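Local coordinates for putative uronate isomerase (Thermotoga maritima, PDB 4NAR), which is of uncertain function but belongs to the lactate racemase family and may racemise lactate or a related hydroxy acid, at residues Thr40-Thr45 / Glu229-Arg234; Asn149-His154 / Thr220-Tyr225; Met298-Gln303 / Glu370-Val375; Ile327-Lys332 / Ile354-Ala359. All coordinates share one frame; numbering follows the deposited sequence.

Interaction 1: residues Thr40-Thr45 / Glu229-Arg234; sequences TRVDFT and EEVIPR. With ACT (acetate ion), chain E; SO4 (sulfate ion), chain C.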
loop_
_atom_site.group_PDB
_atom_site.type_symbol
_atom_site.label_atom_id
_atom_site.label_comp_id
_atom_site.label_asym_id
_atom_site.label_seq_id
_atom_site.Cartn_x
_atom_site.Cartn_y
_atom_site.Cartn_z
ATOM N N THR A 40 1.754 -9.010 1.871
ATOM C CA THR A 40 2.578 -7.810 1.915
ATOM C C THR A 40 2.304 -6.995 3.189
ATOM O O THR A 40 3.150 -6.203 3.634
ATOM C CB THR A 40 2.332 -6.980 0.611
ATOM O OG1 THR A 40 3.460 -7.103 -0.270
ATOM C CG2 THR A 40 1.979 -5.518 0.881
ATOM N N ARG A 41 1.128 -7.196 3.778
ATOM C CA ARG A 41 0.753 -6.478 5.002
ATOM C C ARG A 41 0.865 -7.348 6.248
ATOM O O ARG A 41 0.142 -8.343 6.394
ATOM C CB ARG A 41 -0.675 -5.944 4.899
ATOM C CG ARG A 41 -0.865 -4.928 3.787
ATOM C CD ARG A 41 -0.367 -3.566 4.226
ATOM N NE ARG A 41 -0.799 -2.542 3.283
ATOM C CZ ARG A 41 -1.967 -1.901 3.342
ATOM N NH1 ARG A 41 -2.838 -2.162 4.322
ATOM N NH2 ARG A 41 -2.254 -0.987 2.415
ATOM N N VAL A 42 1.774 -6.974 7.142
ATOM C CA VAL A 42 1.869 -7.642 8.437
ATOM C C VAL A 42 0.966 -6.903 9.434
ATOM O O VAL A 42 1.262 -5.771 9.849
ATOM C CB VAL A 42 3.340 -7.724 8.931
ATOM C CG1 VAL A 42 3.471 -8.685 10.127
ATOM C CG2 VAL A 42 4.242 -8.185 7.783
ATOM N N ASP A 43 -0.142 -7.548 9.801
ATOM C CA ASP A 43 -1.166 -6.930 10.633
ATOM C C ASP A 43 -1.875 -8.006 11.446
ATOM O O ASP A 43 -1.409 -9.151 11.492
ATOM C CB ASP A 43 -2.163 -6.136 9.764
ATOM C CG ASP A 43 -2.827 -6.991 8.654
ATOM O OD1 ASP A 43 -3.191 -8.182 8.880
ATOM O OD2 ASP A 43 -3.009 -6.446 7.534
ATOM N N PHE A 44 -3.011 -7.670 12.060
ATOM C CA PHE A 44 -3.732 -8.670 12.850
ATOM C C PHE A 44 -5.049 -9.169 12.213
ATOM O O PHE A 44 -5.995 -9.572 12.925
ATOM C CB PHE A 44 -3.910 -8.227 14.320
ATOM C CG PHE A 44 -4.642 -6.915 14.491
ATOM C CD1 PHE A 44 -5.997 -6.885 14.810
ATOM C CD2 PHE A 44 -3.974 -5.711 14.347
ATOM C CE1 PHE A 44 -6.661 -5.663 14.978
ATOM C CE2 PHE A 44 -4.632 -4.495 14.511
ATOM C CZ PHE A 44 -5.971 -4.471 14.829
ATOM N N THR A 45 -5.085 -9.168 10.879
ATOM C CA THR A 45 -6.227 -9.703 10.138
ATOM C C THR A 45 -6.714 -11.038 10.698
ATOM O O THR A 45 -7.920 -11.233 10.904
ATOM C CB THR A 45 -5.904 -9.929 8.652
ATOM O OG1 THR A 45 -5.525 -8.687 8.036
ATOM C CG2 THR A 45 -7.108 -10.542 7.942
ATOM N N GLU A 229 8.718 -6.294 17.363
ATOM C CA GLU A 229 9.207 -7.600 16.957
ATOM C C GLU A 229 8.009 -8.437 16.545
ATOM O O GLU A 229 8.123 -9.357 15.741
ATOM C CB GLU A 229 9.986 -8.264 18.092
ATOM C CG GLU A 229 11.223 -7.481 18.490
ATOM C CD GLU A 229 12.338 -8.385 18.970
ATOM O OE1 GLU A 229 12.055 -9.599 19.190
ATOM O OE2 GLU A 229 13.484 -7.879 19.123
ATOM N N GLU A 230 6.862 -8.097 17.123
ATOM C CA GLU A 230 5.574 -8.636 16.728
ATOM C C GLU A 230 4.617 -7.477 16.433
ATOM O O GLU A 230 4.942 -6.298 16.661
ATOM C CB GLU A 230 4.994 -9.514 17.840
ATOM C CG GLU A 230 5.575 -10.916 17.900
ATOM C CD GLU A 230 4.633 -11.919 18.568
ATOM O OE1 GLU A 230 4.090 -12.794 17.853
ATOM O OE2 GLU A 230 4.434 -11.830 19.802
ATOM N N VAL A 231 3.436 -7.820 15.930
ATOM C CA VAL A 231 2.389 -6.836 15.703
ATOM C C VAL A 231 1.623 -6.608 17.007
ATOM O O VAL A 231 1.097 -7.550 17.604
ATOM C CB VAL A 231 1.424 -7.287 14.565
ATOM C CG1 VAL A 231 0.123 -6.476 14.574
ATOM C CG2 VAL A 231 2.121 -7.200 13.210
ATOM N N ILE A 232 1.575 -5.352 17.445
ATOM C CA ILE A 232 0.794 -4.961 18.614
ATOM C C ILE A 232 -0.457 -4.255 18.126
ATOM O O ILE A 232 -0.388 -3.097 17.691
ATOM C CB ILE A 232 1.583 -3.977 19.528
ATOM C CG1 ILE A 232 2.971 -4.534 19.838
ATOM C CG2 ILE A 232 0.828 -3.700 20.832
ATOM C CD1 ILE A 232 4.086 -3.696 19.277
ATOM N N PRO A 233 -1.605 -4.952 18.166
ATOM C CA PRO A 233 -2.866 -4.305 17.776
ATOM C C PRO A 233 -3.145 -3.120 18.704
ATOM O O PRO A 233 -2.877 -3.208 19.909
ATOM C CB PRO A 233 -3.917 -5.400 17.998
ATOM C CG PRO A 233 -3.158 -6.690 17.921
ATOM C CD PRO A 233 -1.772 -6.384 18.474
ATOM N N ARG A 234 -3.674 -2.028 18.164
ATOM C CA ARG A 234 -3.901 -0.831 18.963
ATOM C C ARG A 234 -5.321 -0.277 18.809
ATOM O O ARG A 234 -5.828 0.413 19.702
ATOM C CB ARG A 234 -2.873 0.228 18.582
ATOM C CG ARG A 234 -1.429 -0.173 18.935
ATOM C CD ARG A 234 -1.209 -0.290 20.476
ATOM N NE ARG A 234 -1.812 0.855 21.161
ATOM C CZ ARG A 234 -1.188 2.013 21.365
ATOM N NH1 ARG A 234 0.072 2.163 20.969
ATOM N NH2 ARG A 234 -1.815 3.022 21.970
HETATM C C ACT E . -5.183 -1.173 2.597
HETATM O O ACT E . -4.703 -0.035 2.448
HETATM O OXT ACT E . -5.703 -1.367 3.710
HETATM C CH3 ACT E . -5.120 -2.210 1.508
HETATM S S SO4 C . 0.692 -0.980 0.157
HETATM O O1 SO4 C . -0.474 -0.330 0.791
HETATM O O2 SO4 C . 0.297 -2.305 -0.358
HETATM O O3 SO4 C . 1.233 -0.191 -0.963
HETATM O O4 SO4 C . 1.720 -1.137 1.191
#
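Pro233 lays its CB over the centre of the Phe44 ring, 3.6 Å from the centroid and 11° off the ring normal, a CH-pi contact that carries this end of the meeting. Phe44 reaches it because CG sits between the backbone N and the carbonyl carbon: chi1 (58°) swings the ring toward the proline, and chi2 (99°) turns a face to it. Val231 CG1 approaches the edge of the same ring, 4.2 Å from Phe44 CD2. The other methyl, Val231 CG2, meets Val42 CG1 at 3.7 Å, the two valines crossing obliquely. No hydrogen bond joins the segments. The loop 40-45 is shaped from within instead: Asp43 OD1 accepts from Thr45 N at 2.9 Å, an Asx turn leading into a helix, and Thr45 OG1 reaches the same oxygen from the same side of the carboxylate plane. Arg41 points its guanidinium edge at two bound anions, with NH2 2.6 Å from acetate O and also beside a sulfate oxygen; Lys164 and His154 bind that sulfate too. The loop follows strand 31-36 and precedes helix 45-58, while Val231 and Pro233 open strand 231-240. Strand 217-227 adjoins both, Asp43 and Phe44 touching its Met223.

Interaction 2: residues Asn149-His154 / Thr220-Tyr225; sequences NGTVPH and TLNMVY. With SO4 (sulfate ion), chain C; ACT (acetate ion), chain E.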
loop_
_atom_site.group_PDB
_atom_site.type_symbol
_atom_site.label_atom_id
_atom_site.label_comp_id
_atom_site.label_asym_id
_atom_site.label_seq_id
_atom_site.Cartn_x
_atom_site.Cartn_y
_atom_site.Cartn_z
ATOM N N ASN A 149 -9.213 -3.518 6.597
ATOM C CA ASN A 149 -8.115 -2.724 6.052
ATOM C C ASN A 149 -7.204 -2.235 7.183
ATOM O O ASN A 149 -7.531 -2.396 8.356
ATOM C CB ASN A 149 -8.690 -1.555 5.241
ATOM C CG ASN A 149 -9.725 -0.745 6.036
ATOM O OD1 ASN A 149 -9.398 0.311 6.585
ATOM N ND2 ASN A 149 -10.980 -1.233 6.087
ATOM N N GLY A 150 -6.069 -1.638 6.845
ATOM C CA GLY A 150 -5.137 -1.192 7.864
ATOM C C GLY A 150 -4.515 0.149 7.526
ATOM O O GLY A 150 -4.218 0.436 6.341
ATOM N N THR A 151 -4.292 0.961 8.566
ATOM C CA THR A 151 -3.870 2.349 8.362
ATOM C C THR A 151 -2.461 2.636 8.876
ATOM O O THR A 151 -2.142 2.397 10.053
ATOM C CB THR A 151 -4.875 3.361 8.971
ATOM O OG1 THR A 151 -6.139 3.258 8.293
ATOM C CG2 THR A 151 -4.348 4.786 8.861
ATOM N N VAL A 152 -1.645 3.179 7.974
ATOM C CA VAL A 152 -0.226 3.404 8.199
ATOM C C VAL A 152 0.178 4.524 7.231
ATOM O O VAL A 152 -0.491 4.735 6.218
ATOM C CB VAL A 152 0.542 2.069 7.939
ATOM C CG1 VAL A 152 1.829 2.272 7.148
ATOM C CG2 VAL A 152 0.814 1.336 9.252
ATOM N N PRO A 153 1.238 5.286 7.546
ATOM C CA PRO A 153 1.594 6.356 6.602
ATOM C C PRO A 153 2.012 5.763 5.260
ATOM O O PRO A 153 2.694 4.738 5.248
ATOM C CB PRO A 153 2.792 7.034 7.264
ATOM C CG PRO A 153 2.718 6.636 8.710
ATOM C CD PRO A 153 2.119 5.269 8.729
ATOM N N HIS A 154 1.613 6.392 4.156
ATOM C CA HIS A 154 1.814 5.801 2.842
ATOM C C HIS A 154 2.307 6.814 1.817
ATOM O O HIS A 154 1.832 7.966 1.777
ATOM C CB HIS A 154 0.517 5.148 2.368
ATOM C CG HIS A 154 0.696 4.195 1.219
ATOM N ND1 HIS A 154 0.711 4.606 -0.098
ATOM C CD2 HIS A 154 0.833 2.846 1.196
ATOM C CE1 HIS A 154 0.857 3.549 -0.884
ATOM N NE2 HIS A 154 0.934 2.472 -0.125
ATOM N N THR A 220 -16.481 -1.391 7.105
ATOM C CA THR A 220 -15.058 -1.169 7.203
ATOM C C THR A 220 -14.598 -1.578 8.592
ATOM O O THR A 220 -15.219 -1.231 9.608
ATOM C CB THR A 220 -14.651 0.295 6.910
ATOM O OG1 THR A 220 -13.243 0.440 7.139
ATOM C CG2 THR A 220 -15.420 1.303 7.802
ATOM N N LEU A 221 -13.538 -2.369 8.623
ATOM C CA LEU A 221 -12.916 -2.779 9.866
ATOM C C LEU A 221 -11.471 -2.288 9.743
ATOM O O LEU A 221 -10.607 -2.977 9.190
ATOM C CB LEU A 221 -13.029 -4.302 10.039
ATOM C CG LEU A 221 -14.477 -4.829 10.035
ATOM C CD1 LEU A 221 -14.991 -5.126 8.633
ATOM C CD2 LEU A 221 -14.648 -6.058 10.923
ATOM N N ASN A 222 -11.249 -1.057 10.209
ATOM C CA ASN A 222 -10.018 -0.314 9.966
ATOM C C ASN A 222 -9.042 -0.503 11.144
ATOM O O ASN A 222 -9.253 0.016 12.249
ATOM C CB ASN A 222 -10.359 1.168 9.752
ATOM C CG ASN A 222 -9.222 1.959 9.094
ATOM O OD1 ASN A 222 -8.040 1.592 9.197
ATOM N ND2 ASN A 222 -9.581 3.050 8.403
HETATM N N MSE A 223 -7.986 -1.268 10.898
HETATM C CA MSE A 223 -7.015 -1.610 11.927
HETATM C C MSE A 223 -5.930 -0.550 12.074
HETATM O O MSE A 223 -5.526 0.092 11.096
HETATM C CB MSE A 223 -6.326 -2.923 11.565
HETATM C CG MSE A 223 -7.222 -4.159 11.585
HETATM SE SE MSE A 223 -6.234 -5.695 10.887
HETATM C CE MSE A 223 -5.793 -5.050 9.108
ATOM N N VAL A 224 -5.441 -0.386 13.299
ATOM C CA VAL A 224 -4.209 0.362 13.542
ATOM C C VAL A 224 -3.343 -0.464 14.506
ATOM O O VAL A 224 -3.860 -1.072 15.461
ATOM C CB VAL A 224 -4.486 1.780 14.105
ATOM C CG1 VAL A 224 -3.206 2.596 14.164
ATOM C CG2 VAL A 224 -5.517 2.505 13.256
ATOM N N TYR A 225 -2.036 -0.502 14.262
ATOM C CA TYR A 225 -1.155 -1.347 15.053
ATOM C C TYR A 225 0.277 -0.823 15.047
ATOM O O TYR A 225 0.668 -0.003 14.207
ATOM C CB TYR A 225 -1.155 -2.777 14.510
ATOM C CG TYR A 225 -1.023 -2.782 13.008
ATOM C CD1 TYR A 225 -2.155 -2.733 12.204
ATOM C CD2 TYR A 225 0.230 -2.803 12.385
ATOM C CE1 TYR A 225 -2.052 -2.706 10.817
ATOM C CE2 TYR A 225 0.343 -2.784 10.989
ATOM C CZ TYR A 225 -0.804 -2.730 10.215
ATOM O OH TYR A 225 -0.732 -2.709 8.835
HETATM S S SO4 C . 0.692 -0.980 0.157
HETATM O O1 SO4 C . -0.474 -0.330 0.791
HETATM O O2 SO4 C . 0.297 -2.305 -0.358
HETATM O O3 SO4 C . 1.233 -0.191 -0.963
HETATM O O4 SO4 C . 1.720 -1.137 1.191
HETATM C C ACT E . -5.183 -1.173 2.597
HETATM O O ACT E . -4.703 -0.035 2.448
HETATM O OXT ACT E . -5.703 -1.367 3.710
HETATM C CH3 ACT E . -5.120 -2.210 1.508
HETATM O O HOH W 1 -1.391 0.330 11.606
#
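Asn149 places CG between its backbone N and carbonyl carbon (chi1 52°), while Asn222 holds its own anti to N (chi1 -163°); on one face of the sheet these torsions bring Asn149 OD1 to 3.0 Å from Asn222 CG, with the amide planes 65° apart. Asn149 ND2 donates to Thr220 OG1 at 3.0 Å, nearly in its amide plane. Asn149 OD1 takes its hydrogen bond from Gly162 N rather than from Asn222. Thr151 OG1 lies 2.7 Å from Asn222 OD1, but Ser160 O is also within reach of its single proton. The backbones pair in parallel: Asn149 N donates to Leu221 O, Met223 N to Asn149 O at 2.8 Å, and Thr151 N to Met223 O at 2.9 Å. Past this ladder a water takes over, donating to Thr151 O and accepting from Tyr225 N while sitting over the Tyr225 ring. Gly150 N donates to acetate OXT, and His154 NE2 donates almost straight to sulfate O3 at 2.8 Å. Losing the Asn149 amide to an alanine is likely to leave Thr220 OG1 and Gly162 N without this partner. Strands 144-150 and 217-227 are neighbours in the seven-stranded mixed sheet; helix 241-259 packs through Ala252 on Thr151 and Asn222, and helix 45-58 approaches from the face of Met223.

Interaction 3: residues Met298-Gln303 / Glu370-Val375; sequences MAKGGQ and EFEFDV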
loop_
_atom_site.group_PDB
_atom_site.type_symbol
_atom_site.label_atom_id
_atom_site.label_comp_id
_atom_site.label_asym_id
_atom_site.label_seq_id
_atom_site.Cartn_x
_atom_site.Cartn_y
_atom_site.Cartn_z
HETATM N N MSE A 298 17.394 12.944 5.431
HETATM C CA MSE A 298 18.656 12.463 4.882
HETATM C C MSE A 298 19.601 13.643 4.635
HETATM O O MSE A 298 19.175 14.698 4.153
HETATM C CB MSE A 298 18.414 11.706 3.573
HETATM C CG MSE A 298 17.551 10.487 3.731
HETATM SE SE MSE A 298 18.524 9.136 4.731
HETATM C CE MSE A 298 17.341 9.048 6.210
ATOM N N ALA A 299 20.874 13.475 4.980
ATOM C CA ALA A 299 21.881 14.471 4.614
ATOM C C ALA A 299 22.066 14.438 3.092
ATOM O O ALA A 299 21.970 13.361 2.475
ATOM C CB ALA A 299 23.203 14.173 5.316
ATOM N N LYS A 300 22.305 15.601 2.481
ATOM C CA LYS A 300 22.688 15.644 1.064
ATOM C C LYS A 300 23.891 14.699 0.863
ATOM O O LYS A 300 24.869 14.753 1.617
ATOM C CB LYS A 300 22.985 17.091 0.623
ATOM C CG LYS A 300 23.916 17.251 -0.595
ATOM C CD LYS A 300 23.249 16.936 -1.956
ATOM C CE LYS A 300 22.994 18.209 -2.781
ATOM N NZ LYS A 300 21.839 19.018 -2.270
ATOM N N GLY A 301 23.787 13.793 -0.109
ATOM C CA GLY A 301 24.793 12.760 -0.304
ATOM C C GLY A 301 24.606 11.572 0.633
ATOM O O GLY A 301 25.429 10.647 0.658
ATOM N N GLY A 302 23.526 11.591 1.413
ATOM C CA GLY A 302 23.246 10.496 2.324
ATOM C C GLY A 302 22.940 9.213 1.577
ATOM O O GLY A 302 22.503 9.232 0.421
ATOM N N GLN A 303 23.169 8.089 2.240
ATOM C CA GLN A 303 22.934 6.797 1.625
ATOM C C GLN A 303 21.743 6.103 2.257
ATOM O O GLN A 303 21.709 5.901 3.483
ATOM C CB GLN A 303 24.144 5.893 1.794
ATOM C CG GLN A 303 25.362 6.296 0.987
ATOM C CD GLN A 303 26.574 5.462 1.358
ATOM O OE1 GLN A 303 26.902 5.322 2.539
ATOM N NE2 GLN A 303 27.232 4.888 0.358
ATOM N N GLU A 370 21.624 15.104 -10.987
ATOM C CA GLU A 370 22.267 15.124 -9.683
ATOM C C GLU A 370 21.167 14.764 -8.704
ATOM O O GLU A 370 20.009 15.117 -8.934
ATOM C CB GLU A 370 22.820 16.515 -9.357
ATOM C CG GLU A 370 23.885 17.023 -10.337
ATOM C CD GLU A 370 24.520 18.334 -9.871
ATOM O OE1 GLU A 370 24.224 18.767 -8.731
ATOM O OE2 GLU A 370 25.312 18.931 -10.636
ATOM N N PHE A 371 21.512 14.069 -7.619
ATOM C CA PHE A 371 20.499 13.573 -6.685
ATOM C C PHE A 371 20.774 14.009 -5.258
ATOM O O PHE A 371 21.932 14.083 -4.840
ATOM C CB PHE A 371 20.412 12.041 -6.744
ATOM C CG PHE A 371 19.916 11.512 -8.063
ATOM C CD1 PHE A 371 20.805 11.037 -9.025
ATOM C CD2 PHE A 371 18.554 11.508 -8.357
ATOM C CE1 PHE A 371 20.340 10.553 -10.260
ATOM C CE2 PHE A 371 18.078 11.032 -9.596
ATOM C CZ PHE A 371 18.972 10.553 -10.544
ATOM N N GLU A 372 19.711 14.267 -4.504
ATOM C CA GLU A 372 19.858 14.642 -3.106
ATOM C C GLU A 372 20.477 13.528 -2.247
ATOM O O GLU A 372 21.238 13.811 -1.318
ATOM C CB GLU A 372 18.522 15.099 -2.526
ATOM C CG GLU A 372 18.268 16.603 -2.691
ATOM C CD GLU A 372 19.032 17.435 -1.666
ATOM O OE1 GLU A 372 19.233 16.946 -0.526
ATOM O OE2 GLU A 372 19.427 18.577 -1.995
ATOM N N PHE A 373 20.149 12.272 -2.552
ATOM C CA PHE A 373 20.733 11.145 -1.824
ATOM C C PHE A 373 20.956 9.935 -2.731
ATOM O O PHE A 373 20.466 9.904 -3.859
ATOM C CB PHE A 373 19.893 10.776 -0.582
ATOM C CG PHE A 373 18.426 10.552 -0.870
ATOM C CD1 PHE A 373 17.491 11.546 -0.580
ATOM C CD2 PHE A 373 17.983 9.354 -1.432
ATOM C CE1 PHE A 373 16.140 11.357 -0.842
ATOM C CE2 PHE A 373 16.621 9.152 -1.705
ATOM C CZ PHE A 373 15.699 10.158 -1.403
ATOM N N ASP A 374 21.696 8.945 -2.243
ATOM C CA ASP A 374 21.924 7.710 -3.001
ATOM C C ASP A 374 21.011 6.583 -2.482
ATOM O O ASP A 374 20.718 6.515 -1.292
ATOM C CB ASP A 374 23.390 7.283 -2.903
ATOM C CG ASP A 374 23.805 6.294 -4.004
ATOM O OD1 ASP A 374 25.016 5.971 -4.092
ATOM O OD2 ASP A 374 22.932 5.841 -4.783
ATOM N N VAL A 375 20.545 5.726 -3.382
ATOM C CA VAL A 375 19.731 4.565 -3.007
ATOM C C VAL A 375 20.457 3.293 -3.405
ATOM O O VAL A 375 20.760 3.077 -4.591
ATOM C CB VAL A 375 18.358 4.550 -3.727
ATOM C CG1 VAL A 375 17.575 3.286 -3.338
ATOM C CG2 VAL A 375 17.576 5.826 -3.428
#
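Gly301 N donates to Glu372 O at 2.8 Å and Asp374 N to Gly302 O at 2.8 Å, joining the segments as parallel neighbours just where the chain of 298-303 turns its corner. The motif is a type II beta turn from Ala299 to Gly302, closed by Gly302 N donating to Ala299 O, and it feeds strand 302-308 into the five-stranded parallel sheet beside strand 373-379. Both glycines suit it: with phi at 82° a side chain on Gly301 would press on the carbonyl O of Lys300, and one on Gly302 would run into Ala299 O. Lys300, exposed to solvent, starts with CG anti to the backbone N (chi1 156°), then bends at each later torsion until NZ makes a salt bridge to Glu372 OE2. Glu372 is itself bent at chi2, and the two chains cross at about a right angle; the modelled separation is so short that its exact value is doubtful. Lys300 CD passes 3.8 Å from Glu372 O, so the aliphatic part lies near the backbone oxygen that Gly301 N uses. Gln303 and Asp374, both partly exposed, share one face near the start of two interior strands. On the other face the buried Phe373 sets its CB 3.2 Å from Gly302 O, and Met298, from before the corner, approaches the ring with its CB 4.3 Å from Phe373 CD1.

Interaction 4: residues Ile327-Lys332 / Ile354-Ala359; sequences IGYHCK and INVRGA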
loop_
_atom_site.group_PDB
_atom_site.type_symbol
_atom_site.label_atom_id
_atom_site.label_comp_id
_atom_site.label_asym_id
_atom_site.label_seq_id
_atom_site.Cartn_x
_atom_site.Cartn_y
_atom_site.Cartn_z
ATOM N N ILE A 327 13.028 2.075 -18.089
ATOM C CA ILE A 327 13.201 3.466 -17.705
ATOM C C ILE A 327 14.280 3.653 -16.615
ATOM O O ILE A 327 15.005 4.650 -16.621
ATOM C CB ILE A 327 11.844 4.113 -17.288
ATOM C CG1 ILE A 327 11.954 5.642 -17.251
ATOM C CG2 ILE A 327 11.305 3.526 -15.958
ATOM C CD1 ILE A 327 10.725 6.308 -16.675
ATOM N N GLY A 328 14.390 2.698 -15.690
ATOM C CA GLY A 328 15.337 2.823 -14.590
ATOM C C GLY A 328 14.943 3.922 -13.604
ATOM O O GLY A 328 13.914 4.616 -13.768
ATOM N N TYR A 329 15.770 4.111 -12.579
ATOM C CA TYR A 329 15.391 4.988 -11.473
ATOM C C TYR A 329 15.967 6.394 -11.595
ATOM O O TYR A 329 17.181 6.585 -11.584
ATOM C CB TYR A 329 15.773 4.336 -10.148
ATOM C CG TYR A 329 14.927 3.117 -9.819
ATOM C CD1 TYR A 329 13.756 3.244 -9.065
ATOM C CD2 TYR A 329 15.292 1.849 -10.257
ATOM C CE1 TYR A 329 12.971 2.131 -8.752
ATOM C CE2 TYR A 329 14.523 0.731 -9.945
ATOM C CZ TYR A 329 13.357 0.881 -9.189
ATOM O OH TYR A 329 12.568 -0.213 -8.875
ATOM N N HIS A 330 15.077 7.379 -11.683
ATOM C CA HIS A 330 15.466 8.752 -11.971
ATOM C C HIS A 330 14.569 9.757 -11.259
ATOM O O HIS A 330 13.522 9.387 -10.718
ATOM C CB HIS A 330 15.359 9.011 -13.474
ATOM C CG HIS A 330 16.204 8.102 -14.315
ATOM N ND1 HIS A 330 17.481 8.432 -14.708
ATOM C CD2 HIS A 330 15.942 6.880 -14.851
ATOM C CE1 HIS A 330 17.978 7.453 -15.454
ATOM N NE2 HIS A 330 17.067 6.502 -15.549
ATOM N N CYS A 331 14.981 11.029 -11.282
ATOM C CA CYS A 331 14.247 12.107 -10.627
ATOM C C CYS A 331 13.030 12.497 -11.461
ATOM O O CYS A 331 12.892 12.083 -12.628
ATOM C CB CYS A 331 15.153 13.335 -10.411
ATOM S SG CYS A 331 15.642 14.216 -11.954
ATOM N N LYS A 332 12.164 13.312 -10.859
ATOM C CA LYS A 332 10.896 13.674 -11.473
ATOM C C LYS A 332 11.061 14.358 -12.820
ATOM O O LYS A 332 10.324 14.051 -13.764
ATOM C CB LYS A 332 10.073 14.566 -10.546
ATOM C CG LYS A 332 8.590 14.576 -10.893
ATOM C CD LYS A 332 7.928 15.869 -10.463
ATOM C CE LYS A 332 8.146 16.136 -8.995
ATOM N NZ LYS A 332 7.098 17.050 -8.438
ATOM N N ILE A 354 10.309 7.454 -9.644
ATOM C CA ILE A 354 10.557 8.734 -8.992
ATOM C C ILE A 354 10.469 8.575 -7.479
ATOM O O ILE A 354 11.313 9.092 -6.734
ATOM C CB ILE A 354 9.517 9.781 -9.407
ATOM C CG1 ILE A 354 9.522 9.980 -10.930
ATOM C CG2 ILE A 354 9.766 11.109 -8.661
ATOM C CD1 ILE A 354 8.328 10.803 -11.465
ATOM N N ASN A 355 9.431 7.872 -7.033
ATOM C CA ASN A 355 9.225 7.616 -5.617
ATOM C C ASN A 355 10.462 7.012 -4.934
ATOM O O ASN A 355 10.901 7.478 -3.867
ATOM C CB ASN A 355 7.999 6.723 -5.432
ATOM C CG ASN A 355 6.688 7.505 -5.519
ATOM O OD1 ASN A 355 6.656 8.722 -5.250
ATOM N ND2 ASN A 355 5.599 6.808 -5.876
ATOM N N VAL A 356 11.025 5.980 -5.559
ATOM C CA VAL A 356 12.233 5.359 -5.042
ATOM C C VAL A 356 13.457 6.293 -5.111
ATOM O O VAL A 356 14.170 6.469 -4.102
ATOM C CB VAL A 356 12.566 4.048 -5.769
ATOM C CG1 VAL A 356 13.940 3.522 -5.309
ATOM C CG2 VAL A 356 11.466 2.999 -5.544
ATOM N N ARG A 357 13.690 6.901 -6.276
ATOM C CA ARG A 357 14.935 7.645 -6.494
ATOM C C ARG A 357 15.031 8.923 -5.651
ATOM O O ARG A 357 16.125 9.310 -5.206
ATOM C CB ARG A 357 15.174 7.957 -7.978
ATOM C CG ARG A 357 16.617 8.350 -8.249
ATOM C CD ARG A 357 17.559 7.175 -7.928
ATOM N NE ARG A 357 18.989 7.521 -7.896
ATOM C CZ ARG A 357 19.602 8.120 -6.868
ATOM N NH1 ARG A 357 18.918 8.478 -5.773
ATOM N NH2 ARG A 357 20.909 8.372 -6.930
ATOM N N GLY A 358 13.886 9.562 -5.419
ATOM C CA GLY A 358 13.852 10.771 -4.616
ATOM C C GLY A 358 14.157 12.046 -5.389
ATOM O O GLY A 358 14.225 12.052 -6.629
ATOM N N ALA A 359 14.347 13.133 -4.646
ATOM C CA ALA A 359 14.616 14.448 -5.218
ATOM C C ALA A 359 15.907 14.462 -6.027
ATOM O O ALA A 359 16.857 13.735 -5.716
ATOM C CB ALA A 359 14.690 15.501 -4.111
HETATM O O HOH W 2 12.668 13.740 -8.014
#
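Arg357 runs along the backbone of Tyr329 and His330. Its CB lies 3.5 Å from His330 O, CG is 3.8 Å from Tyr329 O, and CD stays near that oxygen at 3.7 Å while meeting Tyr329 CB. With CG anti to the backbone N (chi1 -163°) and a bend at chi2, the chain carries its guanidinium beyond the loop, where NH1 bonds to Phe373 O and the group makes a cation-pi contact with Phe371. One helical turn back, Ile354 CD1 packs on Lys332 CG at 3.8 Å and CG2 on Lys332 CB at 3.9 Å, while Ile354 CA points its hydrogen at His330 O. Val356 CB meets Tyr329 CE1 at 3.6 Å; the tyrosine OH is bonded to His352. Trimming Ile354 to an alanine would probably open a gap against Lys332 and leave Trp181 and Val184 of helix 173-186 with less to pack on. A water accepts from Lys332 N and donates to Gly358 O, bridging the start of helix 332-341 to the end of helix 347-357. With no direct hydrogen bond across, the junction rests on apolar contacts, a CA-H...O contact and one water, while the polar tips of Arg357 and Tyr329 find partners outside.

How the interactions relate
Interactions 1 and 2 share the mixed sheet through adjacent strands 217-227 and 231-240, touch directly, and line the same sulfate and acetate. Interaction 2 is buried and polar, a parallel backbone ladder with amides beside it; interaction 1, partly buried, is apolar between its segments, while its Arg41 binds the anions. Interactions 3 and 4 lie about 12 Å apart between centres, in the other half of the chain. Arg357, Phe371 and Ala359 join them, tying helix 347-357 to strands 369-371 and 373-379. Interaction 4 is buried helix-and-loop packing, whereas interaction 3 reaches the surface and adds a salt bridge there. Interactions 1 and 3 stay about 18 Å apart at their nearest atoms.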